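Local coordinates for protein nicastrin (Dictyostelium purpureum, PDB 4R12) that probably serves as an essential, putatively substrate-recruiting subunit of gamma-secretase, the complex that cleaves membrane proteins such as Notch receptors within the membrane, at residues Ala240-Leu245 with Ile457-Phe462; Val481-Ser486 with Pro499-Leu504. All coordinates share one frame; numbering follows the deposited sequence.

Contact 1: Ala240-Leu245 with Ile457-Phe462; sequences ATVTLL and ILYPCF
An almost antiparallel helix pair, with segment axes 9.4 Å apart at an angle of 156°, joins helix 234-252 of the nicastrin large lobe to helix 452-463, and Val242 is wedged between Leu458, Tyr459 and Phe462 at its middle. The two methyls of the valine split the work. CG1, anti to its own backbone N, reaches Tyr459 CA at 3.8 Å and sits at the edge of that tyrosine ring, near its plane; CG2 presses on Phe462 CB at 3.6 Å. CG2 also lies 3.8 Å from Leu458 O, a carbonyl that Phe462 N binds at 2.9 Å within the helix. About one turn on in helix 234-252, Leu245 CB packs against Leu458 CD2 at 3.7 Å, the two leucines crossing at about a right angle. Phe462 gathers contacts from three residues of 240-245. With chi1 at -77° its ring leans back beside its own backbone N, which lets Leu458 CD1 settle 3.7 Å above the ring plane, over the centre. Besides Val242, Thr241 CG2 meets this ring at its edge, while Leu245 CD1 comes in obliquely to Phe462 CE2 at 3.8 Å. The side chains meet through carbon alone; Thr241 OG1 is hydrogen-bonded to Ser237 O in its own helix. Pro460 kinks helix 452-463 here, and the disulfide of Cys461 with Cys468 ties down the chain that follows. Thr241 and Leu244 reach Leu219 of strand 214-220 and, with Leu245, Phe267 of strand 262-268; helix 427-441 touches both members of the pair.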
ATOM      1  N   ALA A 240      -3.149  -3.279  -9.571  1.00 19.69           N
ATOM      2  CA  ALA A 240      -3.769  -2.054 -10.070  1.00 20.46           C
ATOM      3  C   ALA A 240      -2.764  -0.913 -10.274  1.00 19.98           C
ATOM      4  O   ALA A 240      -2.854  -0.165 -11.251  1.00 20.30           O
ATOM      5  CB  ALA A 240      -4.913  -1.589  -9.122  1.00 20.65           C
ATOM      6  N   THR A 241      -1.800  -0.780  -9.366  1.00 20.55           N
ATOM      7  CA  THR A 241      -0.772   0.245  -9.552  1.00 20.60           C
ATOM      8  C   THR A 241      -0.007   0.047 -10.870  1.00 21.03           C
ATOM      9  O   THR A 241       0.198   0.998 -11.629  1.00 19.23           O
ATOM     10  CB  THR A 241       0.214   0.258  -8.377  1.00 21.53           C
ATOM     11  OG1 THR A 241      -0.519   0.469  -7.161  1.00 21.73           O
ATOM     12  CG2 THR A 241       1.251   1.370  -8.561  1.00 20.02           C
ATOM     13  N   VAL A 242       0.399  -1.189 -11.146  1.00 20.32           N
ATOM     14  CA  VAL A 242       1.057  -1.513 -12.414  1.00 20.05           C
ATOM     15  C   VAL A 242       0.146  -1.211 -13.597  1.00 19.94           C
ATOM     16  O   VAL A 242       0.570  -0.648 -14.634  1.00 21.82           O
ATOM     17  CB  VAL A 242       1.465  -3.002 -12.453  1.00 19.97           C
ATOM     18  CG1 VAL A 242       1.932  -3.404 -13.844  1.00 20.69           C
ATOM     19  CG2 VAL A 242       2.562  -3.270 -11.433  1.00 19.92           C
ATOM     20  N   THR A 243      -1.111  -1.609 -13.442  1.00 20.77           N
ATOM     21  CA  THR A 243      -2.125  -1.391 -14.469  1.00 20.24           C
ATOM     22  C   THR A 243      -2.242   0.079 -14.826  1.00 20.31           C
ATOM     23  O   THR A 243      -2.110   0.457 -15.996  1.00 20.97           O
ATOM     24  CB  THR A 243      -3.509  -1.903 -14.003  1.00 19.63           C
ATOM     25  OG1 THR A 243      -3.454  -3.319 -13.781  1.00 20.70           O
ATOM     26  CG2 THR A 243      -4.575  -1.600 -15.071  1.00 19.64           C
ATOM     27  N   LEU A 244      -2.482   0.922 -13.821  1.00 20.74           N
ATOM     28  CA  LEU A 244      -2.713   2.344 -14.102  1.00 21.00           C
ATOM     29  C   LEU A 244      -1.463   3.043 -14.645  1.00 21.80           C
ATOM     30  O   LEU A 244      -1.560   3.868 -15.563  1.00 22.23           O
ATOM     31  CB  LEU A 244      -3.216   3.065 -12.859  1.00 22.04           C
ATOM     32  CG  LEU A 244      -3.702   4.488 -13.146  1.00 23.14           C
ATOM     33  CD1 LEU A 244      -4.747   4.472 -14.282  1.00 22.07           C
ATOM     34  CD2 LEU A 244      -4.300   5.101 -11.875  1.00 23.39           C
ATOM     35  N   LEU A 245      -0.288   2.717 -14.115  1.00 20.98           N
ATOM     36  CA  LEU A 245       0.933   3.261 -14.712  1.00 21.18           C
ATOM     37  C   LEU A 245       1.086   2.800 -16.167  1.00 21.35           C
ATOM     38  O   LEU A 245       1.536   3.579 -17.015  1.00 22.86           O
ATOM     39  CB  LEU A 245       2.191   2.880 -13.897  1.00 21.19           C
ATOM     40  CG  LEU A 245       2.295   3.595 -12.540  1.00 21.08           C
ATOM     41  CD1 LEU A 245       3.363   2.925 -11.656  1.00 21.65           C
ATOM     42  CD2 LEU A 245       2.635   5.081 -12.733  1.00 21.53           C
ATOM     43  N   ILE A 457       8.265  -5.025 -17.872  1.00 23.49           N
ATOM     44  CA  ILE A 457       9.257  -4.598 -16.887  1.00 22.55           C
ATOM     45  C   ILE A 457       8.596  -4.274 -15.546  1.00 25.52           C
ATOM     46  O   ILE A 457       9.045  -4.741 -14.480  1.00 22.93           O
ATOM     47  CB  ILE A 457      10.034  -3.358 -17.379  1.00 25.11           C
ATOM     48  CG1 ILE A 457      10.987  -3.748 -18.516  1.00 26.20           C
ATOM     49  CG2 ILE A 457      10.830  -2.721 -16.225  1.00 25.50           C
ATOM     50  CD1 ILE A 457      11.512  -2.540 -19.259  1.00 25.54           C
ATOM     51  N   LEU A 458       7.519  -3.494 -15.597  1.00 24.31           N
ATOM     52  CA  LEU A 458       6.923  -2.969 -14.367  1.00 22.82           C
ATOM     53  C   LEU A 458       6.199  -4.037 -13.546  1.00 23.33           C
ATOM     54  O   LEU A 458       6.232  -3.999 -12.313  1.00 22.59           O
ATOM     55  CB  LEU A 458       5.953  -1.831 -14.680  1.00 22.73           C
ATOM     56  CG  LEU A 458       5.470  -1.101 -13.420  1.00 20.90           C
ATOM     57  CD1 LEU A 458       6.617  -0.454 -12.713  1.00 23.53           C
ATOM     58  CD2 LEU A 458       4.424  -0.045 -13.757  1.00 22.19           C
ATOM     59  N   TYR A 459       5.544  -4.985 -14.212  1.00 22.23           N
ATOM     60  CA  TYR A 459       4.744  -5.975 -13.489  1.00 22.92           C
ATOM     61  C   TYR A 459       5.591  -6.810 -12.501  1.00 24.14           C
ATOM     62  O   TYR A 459       5.301  -6.810 -11.293  1.00 22.54           O
ATOM     63  CB  TYR A 459       3.999  -6.868 -14.483  1.00 23.14           C
ATOM     64  CG  TYR A 459       3.181  -7.948 -13.837  1.00 25.39           C
ATOM     65  CD1 TYR A 459       2.077  -7.634 -13.050  1.00 23.21           C
ATOM     66  CD2 TYR A 459       3.496  -9.281 -14.023  1.00 27.37           C
ATOM     67  CE1 TYR A 459       1.299  -8.644 -12.457  1.00 25.22           C
ATOM     68  CE2 TYR A 459       2.731 -10.290 -13.436  1.00 25.99           C
ATOM     69  CZ  TYR A 459       1.636  -9.959 -12.660  1.00 26.08           C
ATOM     70  OH  TYR A 459       0.888 -10.971 -12.084  1.00 28.94           O
ATOM     71  N   PRO A 460       6.661  -7.478 -12.979  1.00 22.70           N
ATOM     72  CA  PRO A 460       7.509  -8.156 -11.988  1.00 23.51           C
ATOM     73  C   PRO A 460       8.206  -7.190 -11.035  1.00 23.21           C
ATOM     74  O   PRO A 460       8.475  -7.576  -9.890  1.00 22.99           O
ATOM     75  CB  PRO A 460       8.556  -8.904 -12.839  1.00 27.03           C
ATOM     76  CG  PRO A 460       8.361  -8.488 -14.224  1.00 28.61           C
ATOM     77  CD  PRO A 460       7.214  -7.557 -14.347  1.00 24.54           C
ATOM     78  N   CYS A 461       8.479  -5.963 -11.484  1.00 23.42           N
ATOM     79  CA  CYS A 461       9.102  -4.974 -10.604  1.00 25.98           C
ATOM     80  C   CYS A 461       8.248  -4.675  -9.353  1.00 25.82           C
ATOM     81  O   CYS A 461       8.785  -4.541  -8.254  1.00 24.90           O
ATOM     82  CB  CYS A 461       9.370  -3.673 -11.363  1.00 23.84           C
ATOM     83  SG  CYS A 461      10.272  -2.447 -10.396  1.00 24.96           S
ATOM     84  N   PHE A 462       6.929  -4.562  -9.511  1.00 24.05           N
ATOM     85  CA  PHE A 462       6.090  -4.233  -8.364  1.00 22.40           C
ATOM     86  C   PHE A 462       5.452  -5.452  -7.691  1.00 22.61           C
ATOM     87  O   PHE A 462       4.883  -5.320  -6.606  1.00 23.95           O
ATOM     88  CB  PHE A 462       4.992  -3.236  -8.759  1.00 20.92           C
ATOM     89  CG  PHE A 462       5.471  -1.800  -8.905  1.00 22.66           C
ATOM     90  CD1 PHE A 462       6.817  -1.494  -8.910  1.00 21.96           C
ATOM     91  CD2 PHE A 462       4.549  -0.755  -9.018  1.00 22.11           C
ATOM     92  CE1 PHE A 462       7.258  -0.171  -9.021  1.00 24.08           C
ATOM     93  CE2 PHE A 462       4.974   0.573  -9.143  1.00 21.76           C
ATOM     94  CZ  PHE A 462       6.346   0.858  -9.134  1.00 23.71           C
TER

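Contact 2: Val481-Ser486 with Pro499-Leu504; sequences VPNFYS and PYETKL
Glu501 swings its CG beside its own backbone N and then bends sharply at chi2 (77°), which folds the carboxylate back over the backbone of Asn483 and lays its CG on the ring of Phe484. The contact joins the first turn of helix 500-512, with Pro499 at the N-cap, to the irregular segment 481-486. Asn483 N gives a nearly straight hydrogen bond (171°) to Glu501 OE1 at 3.2 Å, arriving from well above the carboxylate plane (62° out of it). The asparagine amide is also held within its own segment: its ND2 donates to Val481 O at 2.9 Å, with that oxygen in the amide plane. Glu501 OE2 lies 3.3 Å from Asn483 O, two acceptors with no bond between them, and water 2 sits between Asn483 OD1 and the acid, 2.7 Å from Glu501 OE2. Near the start of the helix, the negative charge of the acid would probably be favoured. On the aliphatic part of the chain, Glu501 CG makes a CH-pi contact 4.0 Å from the centroid of the Phe484 ring, over one face. A leucine in place of Glu501 would probably leave Asn483 N without its acceptor and water 2 without its carboxylate partner. Around this pair, Phe484 N makes a weak hydrogen bond to Thr223 OG1, while Tyr485 turns its hydroxyl to Glu574. At the far end, the N-cap proline rests its ring on the loop, with Pro499 CG 3.8 Å from Ser486 O.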
ATOM      1  N   VAL A 481      12.353  -6.764  -2.057  1.00 25.00           N
ATOM      2  CA  VAL A 481      10.945  -7.176  -2.050  1.00 24.14           C
ATOM      3  C   VAL A 481      10.104  -5.926  -2.182  1.00 22.98           C
ATOM      4  O   VAL A 481      10.235  -5.018  -1.371  1.00 24.42           O
ATOM      5  CB  VAL A 481      10.543  -7.925  -0.762  1.00 24.68           C
ATOM      6  CG1 VAL A 481       9.031  -8.266  -0.799  1.00 24.55           C
ATOM      7  CG2 VAL A 481      11.379  -9.180  -0.589  1.00 25.93           C
ATOM      8  N   PRO A 482       9.244  -5.857  -3.212  1.00 23.31           N
ATOM      9  CA  PRO A 482       8.386  -4.672  -3.280  1.00 22.54           C
ATOM     10  C   PRO A 482       7.530  -4.590  -2.020  1.00 23.04           C
ATOM     11  O   PRO A 482       6.934  -5.600  -1.647  1.00 23.30           O
ATOM     12  CB  PRO A 482       7.498  -4.920  -4.510  1.00 22.20           C
ATOM     13  CG  PRO A 482       8.138  -6.077  -5.247  1.00 23.50           C
ATOM     14  CD  PRO A 482       8.913  -6.860  -4.238  1.00 23.30           C
ATOM     15  N   ASN A 483       7.505  -3.445  -1.351  1.00 23.66           N
ATOM     16  CA  ASN A 483       6.627  -3.302  -0.196  1.00 24.05           C
ATOM     17  C   ASN A 483       6.049  -1.897  -0.149  1.00 23.51           C
ATOM     18  O   ASN A 483       6.784  -0.921  -0.180  1.00 23.75           O
ATOM     19  CB  ASN A 483       7.363  -3.647   1.109  1.00 24.35           C
ATOM     20  CG  ASN A 483       8.598  -2.778   1.357  1.00 27.36           C
ATOM     21  OD1 ASN A 483       8.622  -1.974   2.295  1.00 26.92           O
ATOM     22  ND2 ASN A 483       9.647  -2.976   0.554  1.00 23.82           N
ATOM     23  N   PHE A 484       4.724  -1.803  -0.099  1.00 22.05           N
ATOM     24  CA  PHE A 484       4.040  -0.520  -0.275  1.00 21.19           C
ATOM     25  C   PHE A 484       3.317  -0.040   0.987  1.00 22.77           C
ATOM     26  O   PHE A 484       2.455   0.840   0.926  1.00 21.49           O
ATOM     27  CB  PHE A 484       3.052  -0.625  -1.453  1.00 21.03           C
ATOM     28  CG  PHE A 484       3.738  -0.906  -2.769  1.00 23.48           C
ATOM     29  CD1 PHE A 484       4.264   0.138  -3.520  1.00 22.17           C
ATOM     30  CD2 PHE A 484       3.887  -2.204  -3.235  1.00 22.24           C
ATOM     31  CE1 PHE A 484       4.922  -0.105  -4.729  1.00 22.38           C
ATOM     32  CE2 PHE A 484       4.546  -2.451  -4.444  1.00 21.87           C
ATOM     33  CZ  PHE A 484       5.059  -1.391  -5.183  1.00 20.52           C
ATOM     34  N   TYR A 485       3.682  -0.598   2.135  1.00 24.46           N
ATOM     35  CA  TYR A 485       3.200  -0.023   3.393  1.00 22.12           C
ATOM     36  C   TYR A 485       3.662   1.434   3.429  1.00 22.96           C
ATOM     37  O   TYR A 485       4.802   1.732   3.086  1.00 23.05           O
ATOM     38  CB  TYR A 485       3.730  -0.815   4.587  1.00 23.61           C
ATOM     39  CG  TYR A 485       3.610  -0.079   5.902  1.00 22.68           C
ATOM     40  CD1 TYR A 485       2.373   0.335   6.377  1.00 25.16           C
ATOM     41  CD2 TYR A 485       4.737   0.168   6.683  1.00 23.55           C
ATOM     42  CE1 TYR A 485       2.261   0.999   7.599  1.00 25.56           C
ATOM     43  CE2 TYR A 485       4.637   0.828   7.907  1.00 24.14           C
ATOM     44  CZ  TYR A 485       3.394   1.244   8.350  1.00 26.51           C
ATOM     45  OH  TYR A 485       3.278   1.894   9.550  1.00 25.43           O
ATOM     46  N   SER A 486       2.767   2.347   3.797  1.00 23.25           N
ATOM     47  CA  SER A 486       3.057   3.775   3.714  1.00 23.56           C
ATOM     48  C   SER A 486       4.203   4.224   4.625  1.00 24.54           C
ATOM     49  O   SER A 486       4.858   5.228   4.349  1.00 26.59           O
ATOM     50  CB  SER A 486       1.799   4.590   4.065  1.00 25.41           C
ATOM     51  OG  SER A 486       1.469   4.416   5.431  1.00 27.16           O
ATOM     52  N   PRO A 499       9.368   6.370   1.560  1.00 27.34           N
ATOM     53  CA  PRO A 499      10.136   5.177   1.190  1.00 26.18           C
ATOM     54  C   PRO A 499      10.437   5.141  -0.306  1.00 25.62           C
ATOM     55  O   PRO A 499       9.856   5.900  -1.084  1.00 25.06           O
ATOM     56  CB  PRO A 499       9.216   4.011   1.579  1.00 24.69           C
ATOM     57  CG  PRO A 499       8.064   4.643   2.384  1.00 27.79           C
ATOM     58  CD  PRO A 499       7.978   6.054   1.928  1.00 26.12           C
ATOM     59  N   TYR A 500      11.331   4.235  -0.683  1.00 26.67           N
ATOM     60  CA  TYR A 500      11.776   4.075  -2.063  1.00 26.26           C
ATOM     61  C   TYR A 500      10.600   3.923  -3.008  1.00 25.70           C
ATOM     62  O   TYR A 500      10.569   4.541  -4.068  1.00 24.24           O
ATOM     63  CB  TYR A 500      12.694   2.859  -2.174  1.00 26.33           C
ATOM     64  CG  TYR A 500      13.257   2.641  -3.565  1.00 28.31           C
ATOM     65  CD1 TYR A 500      14.399   3.313  -3.984  1.00 29.59           C
ATOM     66  CD2 TYR A 500      12.648   1.761  -4.455  1.00 25.68           C
ATOM     67  CE1 TYR A 500      14.925   3.126  -5.264  1.00 29.30           C
ATOM     68  CE2 TYR A 500      13.167   1.555  -5.730  1.00 26.84           C
ATOM     69  CZ  TYR A 500      14.305   2.245  -6.130  1.00 29.79           C
ATOM     70  OH  TYR A 500      14.828   2.049  -7.401  1.00 29.82           O
ATOM     71  N   GLU A 501       9.634   3.101  -2.603  1.00 24.04           N
ATOM     72  CA  GLU A 501       8.475   2.801  -3.436  1.00 24.73           C
ATOM     73  C   GLU A 501       7.688   4.046  -3.851  1.00 23.58           C
ATOM     74  O   GLU A 501       7.280   4.152  -5.007  1.00 22.27           O
ATOM     75  CB  GLU A 501       7.549   1.818  -2.715  1.00 24.33           C
ATOM     76  CG  GLU A 501       7.956   0.360  -2.863  1.00 29.63           C
ATOM     77  CD  GLU A 501       9.129  -0.042  -1.973  1.00 23.47           C
ATOM     78  OE1 GLU A 501       9.651  -1.166  -2.177  1.00 24.60           O
ATOM     79  OE2 GLU A 501       9.520   0.746  -1.081  1.00 25.93           O
ATOM     80  N   THR A 502       7.472   4.977  -2.922  1.00 23.11           N
ATOM     81  CA  THR A 502       6.797   6.231  -3.242  1.00 22.20           C
ATOM     82  C   THR A 502       7.628   7.122  -4.166  1.00 24.65           C
ATOM     83  O   THR A 502       7.111   7.671  -5.132  1.00 23.71           O
ATOM     84  CB  THR A 502       6.447   7.029  -1.959  1.00 24.25           C
ATOM     85  OG1 THR A 502       5.476   6.300  -1.209  1.00 24.54           O
ATOM     86  CG2 THR A 502       5.849   8.382  -2.301  1.00 25.20           C
ATOM     87  N   LYS A 503       8.913   7.266  -3.864  1.00 23.98           N
ATOM     88  CA  LYS A 503       9.794   8.055  -4.728  1.00 23.90           C
ATOM     89  C   LYS A 503       9.854   7.487  -6.148  1.00 24.30           C
ATOM     90  O   LYS A 503       9.812   8.241  -7.131  1.00 25.58           O
ATOM     91  CB  LYS A 503      11.186   8.115  -4.130  1.00 26.06           C
ATOM     92  CG  LYS A 503      11.244   8.807  -2.781  1.00 26.52           C
ATOM     93  CD  LYS A 503      12.674   8.831  -2.239  1.00 31.49           C
ATOM     94  CE  LYS A 503      12.809   9.894  -1.158  1.00 33.09           C
ATOM     95  NZ  LYS A 503      13.149   9.334   0.174  1.00 37.66           N
ATOM     96  N   LEU A 504       9.941   6.162  -6.258  1.00 23.39           N
ATOM     97  CA  LEU A 504       9.946   5.519  -7.581  1.00 24.64           C
ATOM     98  C   LEU A 504       8.651   5.778  -8.352  1.00 24.49           C
ATOM     99  O   LEU A 504       8.686   6.173  -9.534  1.00 23.40           O
ATOM    100  CB  LEU A 504      10.184   4.009  -7.452  1.00 24.47           C
ATOM    101  CG  LEU A 504      10.151   3.195  -8.753  1.00 24.40           C
ATOM    102  CD1 LEU A 504      11.096   3.784  -9.810  1.00 24.67           C
ATOM    103  CD2 LEU A 504      10.507   1.741  -8.497  1.00 24.80           C
TER
HETATM  104  O   HOH W   1      11.837  -1.591  -0.973  1.00 26.69           O
HETATM  105  O   HOH W   2      10.599   0.483   1.359  1.00 28.22           O

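In the fold
Contact 1 and contact 2 follow one another along the chain and lie with their centres about 13 Å apart, yet they touch directly. Phe462 of contact 1 is the shared residue: its ring meets that of Phe484 edge-to-face, and its CE1 reaches Leu504 CD2 of helix 500-512 at 3.8 Å. Its carbonyl also faces the loop, with Phe462 O 3.4 Å from Pro482 CB. Residues 457-462 therefore pack against helix 234-252 and against both segments of contact 2, making one continuous buried region. A NAG sugar lies about 11 Å from the side chain of Val481; it belongs to the protein's glycosylation and is not a bound substrate.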